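Local coordinates for putative HpcE protein (Mycolicibacterium smegmatis, PDB 6V77) that is of unsettled function but belongs to the fumarylacetoacetate hydrolase family by its C-terminal region and holds a zinc ion in an acidic metal site, at residues Asp7-Leu12 against Asp20-Ser25. Numbering follows the deposited sequence.
Sequences DGRIHL and DVAKAS. With SO4 (sulfate ion), chain P.
Arg9 and Asp20 meet where an antiparallel beta hairpin, strands 9-14 and 17-20, runs directly into the short helix 21-24, and they illustrate how one carboxylate can serve a strand and a helix start together. Asp20 is the N-cap: its OD2 accepts from Lys23 N at 2.9 Å while also taking a bond from Arg9 NH1. The guanidinium grips side-on, Arg9 NE reaching Asp20 OD1 at 2.6 Å in a nearly straight bond (173°), both oxygens being met on their syn sides. With the two planes only 17° apart, this salt bridge lies almost flat, and the bonds at both oxygens fix the rotation of the carboxylate.

The tightly packed side is largely apolar. Val21 lies beside Ile10, its CB 4.0 Å from Ile10 CG2, while its CG2 leans on Leu12; Leu36 and Phe43 of the neighbouring helices close over Val21. Next to these side chains Ile10 O accepts from Val21 N at 3.1 Å and from a water that in turn accepts from Ala22 N, tying the first turn of the helix to the strand. On the hairpin face shared by His11 and Asp20, a non-hydrogen-bonded pair, Asp20 CA sits 3.7 Å from the His11 ring centroid in a CH-pi contact; chi1 of -75° sets CG beside the backbone N, and the ring's turn about chi2 brings ND1 to Arg9 O.

Toward solvent the packing thins. Exposed Lys23 brings its CG obliquely to 4.1 Å from Arg9 NH1, and Ala22 CB comes closer, to 3.6 Å. A sulfate ion, probably from the crystallisation liquor, takes the outer nitrogens: NH1, already bonded to Asp20 OD2, also donates to sulfate O1, and Arg9 NH2 donates to sulfate O2 at 3.0 Å.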
ATOM      1  N   ASP B   7     -11.923   4.457  19.643  1.00 28.52           N
ATOM      2  CA  ASP B   7     -11.902   5.857  19.223  1.00 35.00           C
ATOM      3  C   ASP B   7     -10.480   6.314  18.894  1.00 30.73           C
ATOM      4  O   ASP B   7     -10.061   7.414  19.256  1.00 33.70           O
ATOM      5  CB  ASP B   7     -12.530   6.756  20.286  1.00 30.65           C
ATOM      6  CG  ASP B   7     -14.020   6.557  20.407  1.00 35.53           C
ATOM      7  OD1 ASP B   7     -14.656   6.104  19.422  1.00 37.10           O
ATOM      8  OD2 ASP B   7     -14.566   6.881  21.486  1.00 39.18           O
ATOM      9  N   GLY B   8      -9.729   5.458  18.206  1.00 29.42           N
ATOM     10  CA  GLY B   8      -8.381   5.809  17.773  1.00 28.11           C
ATOM     11  C   GLY B   8      -7.285   5.684  18.809  1.00 29.59           C
ATOM     12  O   GLY B   8      -6.112   5.941  18.477  1.00 32.05           O
ATOM     13  N   ARG B   9      -7.607   5.299  20.042  1.00 29.26           N
ATOM     14  CA  ARG B   9      -6.630   5.161  21.122  1.00 26.01           C
ATOM     15  C   ARG B   9      -6.444   3.691  21.468  1.00 25.82           C
ATOM     16  O   ARG B   9      -7.430   2.977  21.706  1.00 26.88           O
ATOM     17  CB  ARG B   9      -7.095   5.908  22.371  1.00 25.12           C
ATOM     18  CG  ARG B   9      -7.293   7.392  22.161  1.00 26.49           C
ATOM     19  CD  ARG B   9      -7.693   8.057  23.458  1.00 35.17           C
ATOM     20  NE  ARG B   9      -6.634   7.956  24.457  1.00 30.86           N
ATOM     21  CZ  ARG B   9      -5.631   8.824  24.549  1.00 32.36           C
ATOM     22  NH1 ARG B   9      -4.697   8.676  25.485  1.00 31.61           N
ATOM     23  NH2 ARG B   9      -5.557   9.838  23.697  1.00 29.35           N
ATOM     24  N   ILE B  10      -5.199   3.239  21.523  1.00 23.97           N
ATOM     25  CA  ILE B  10      -4.969   1.812  21.737  1.00 22.41           C
ATOM     26  C   ILE B  10      -5.121   1.488  23.217  1.00 24.63           C
ATOM     27  O   ILE B  10      -4.651   2.229  24.092  1.00 24.92           O
ATOM     28  CB  ILE B  10      -3.602   1.379  21.165  1.00 22.98           C
ATOM     29  CG1 ILE B  10      -3.498  -0.151  21.132  1.00 25.28           C
ATOM     30  CG2 ILE B  10      -2.424   2.003  21.944  1.00 23.79           C
ATOM     31  CD1 ILE B  10      -4.521  -0.858  20.195  1.00 26.36           C
ATOM     32  N   HIS B  11      -5.825   0.394  23.499  1.00 22.73           N
ATOM     33  CA  HIS B  11      -6.089  -0.054  24.854  1.00 23.41           C
ATOM     34  C   HIS B  11      -5.618  -1.484  25.044  1.00 29.82           C
ATOM     35  O   HIS B  11      -5.632  -2.291  24.110  1.00 26.07           O
ATOM     36  CB  HIS B  11      -7.593  -0.021  25.184  1.00 24.43           C
ATOM     37  CG  HIS B  11      -8.135   1.352  25.434  1.00 27.67           C
ATOM     38  ND1 HIS B  11      -8.150   2.334  24.471  1.00 27.62           N
ATOM     39  CD2 HIS B  11      -8.712   1.891  26.535  1.00 28.40           C
ATOM     40  CE1 HIS B  11      -8.698   3.430  24.971  1.00 27.92           C
ATOM     41  NE2 HIS B  11      -9.044   3.187  26.224  1.00 30.65           N
ATOM     42  N   LEU B  12      -5.249  -1.793  26.284  1.00 21.68           N
ATOM     43  CA  LEU B  12      -4.927  -3.145  26.704  1.00 28.21           C
ATOM     44  C   LEU B  12      -6.178  -3.766  27.308  1.00 33.12           C
ATOM     45  O   LEU B  12      -6.875  -3.116  28.093  1.00 28.59           O
ATOM     46  CB  LEU B  12      -3.773  -3.108  27.719  1.00 31.40           C
ATOM     47  CG  LEU B  12      -3.103  -4.392  28.207  1.00 45.23           C
ATOM     48  CD1 LEU B  12      -2.514  -5.192  27.062  1.00 35.60           C
ATOM     49  CD2 LEU B  12      -2.022  -4.041  29.218  1.00 47.65           C
ATOM     50  N   ASP B  20      -6.402   2.372  28.932  1.00 25.57           N
ATOM     51  CA  ASP B  20      -5.814   3.231  27.915  1.00 26.28           C
ATOM     52  C   ASP B  20      -4.297   3.190  28.057  1.00 29.38           C
ATOM     53  O   ASP B  20      -3.768   3.531  29.116  1.00 26.08           O
ATOM     54  CB  ASP B  20      -6.332   4.656  28.084  1.00 27.58           C
ATOM     55  CG  ASP B  20      -5.834   5.600  26.994  1.00 28.47           C
ATOM     56  OD1 ASP B  20      -6.580   5.861  26.037  1.00 35.95           O
ATOM     57  OD2 ASP B  20      -4.691   6.086  27.090  1.00 30.72           O
ATOM     58  N   VAL B  21      -3.593   2.780  26.997  1.00 25.37           N
ATOM     59  CA  VAL B  21      -2.155   2.533  27.123  1.00 26.88           C
ATOM     60  C   VAL B  21      -1.396   3.833  27.365  1.00 29.56           C
ATOM     61  O   VAL B  21      -0.478   3.885  28.196  1.00 27.32           O
ATOM     62  CB  VAL B  21      -1.621   1.793  25.884  1.00 23.69           C
ATOM     63  CG1 VAL B  21      -0.075   1.805  25.871  1.00 25.62           C
ATOM     64  CG2 VAL B  21      -2.160   0.368  25.862  1.00 24.55           C
ATOM     65  N   ALA B  22      -1.744   4.894  26.636  1.00 26.57           N
ATOM     66  CA  ALA B  22      -0.973   6.129  26.744  1.00 27.74           C
ATOM     67  C   ALA B  22      -1.102   6.733  28.135  1.00 33.59           C
ATOM     68  O   ALA B  22      -0.106   7.173  28.719  1.00 32.13           O
ATOM     69  CB  ALA B  22      -1.413   7.129  25.677  1.00 28.15           C
ATOM     70  N   LYS B  23      -2.324   6.752  28.691  1.00 31.55           N
ATOM     71  CA  LYS B  23      -2.496   7.244  30.055  1.00 31.40           C
ATOM     72  C   LYS B  23      -1.779   6.347  31.056  1.00 30.64           C
ATOM     73  O   LYS B  23      -1.110   6.836  31.974  1.00 33.05           O
ATOM     74  CB  LYS B  23      -3.983   7.348  30.407  1.00 33.50           C
ATOM     75  CG  LYS B  23      -4.762   8.330  29.554  1.00 38.71           C
ATOM     76  CD  LYS B  23      -6.198   8.481  30.047  1.00 42.73           C
ATOM     77  CE  LYS B  23      -7.017   9.331  29.090  1.00 52.47           C
ATOM     78  NZ  LYS B  23      -8.482   9.234  29.378  1.00 57.37           N
ATOM     79  N   ALA B  24      -1.905   5.027  30.894  1.00 28.32           N
ATOM     80  CA  ALA B  24      -1.338   4.107  31.871  1.00 28.97           C
ATOM     81  C   ALA B  24       0.179   4.199  31.893  1.00 33.22           C
ATOM     82  O   ALA B  24       0.796   4.111  32.961  1.00 29.80           O
ATOM     83  CB  ALA B  24      -1.776   2.676  31.556  1.00 24.97           C
ATOM     84  N   SER B  25       0.789   4.367  30.724  1.00 28.11           N
ATOM     85  CA  SER B  25       2.236   4.387  30.573  1.00 30.56           C
ATOM     86  C   SER B  25       2.816   5.779  30.682  1.00 31.47           C
ATOM     87  O   SER B  25       3.993   5.953  30.371  1.00 32.09           O
ATOM     88  CB  SER B  25       2.645   3.786  29.224  1.00 26.69           C
ATOM     89  OG  SER B  25       2.245   4.624  28.149  1.00 27.16           O
TER
HETATM   90  S   SO4 P 306      -2.462  11.778  24.915  0.82101.40           S
HETATM   91  O1  SO4 P 306      -2.811  10.857  25.997  0.82 98.83           O
HETATM   92  O2  SO4 P 306      -3.670  12.152  24.187  0.82102.13           O
HETATM   93  O3  SO4 P 306      -1.519  11.152  23.995  0.82 96.63           O
HETATM   94  O4  SO4 P 306      -1.838  12.967  25.490  0.82109.05           O
HETATM   95  O   HOH W   1      -3.687   4.821  24.431  1.00 26.10           O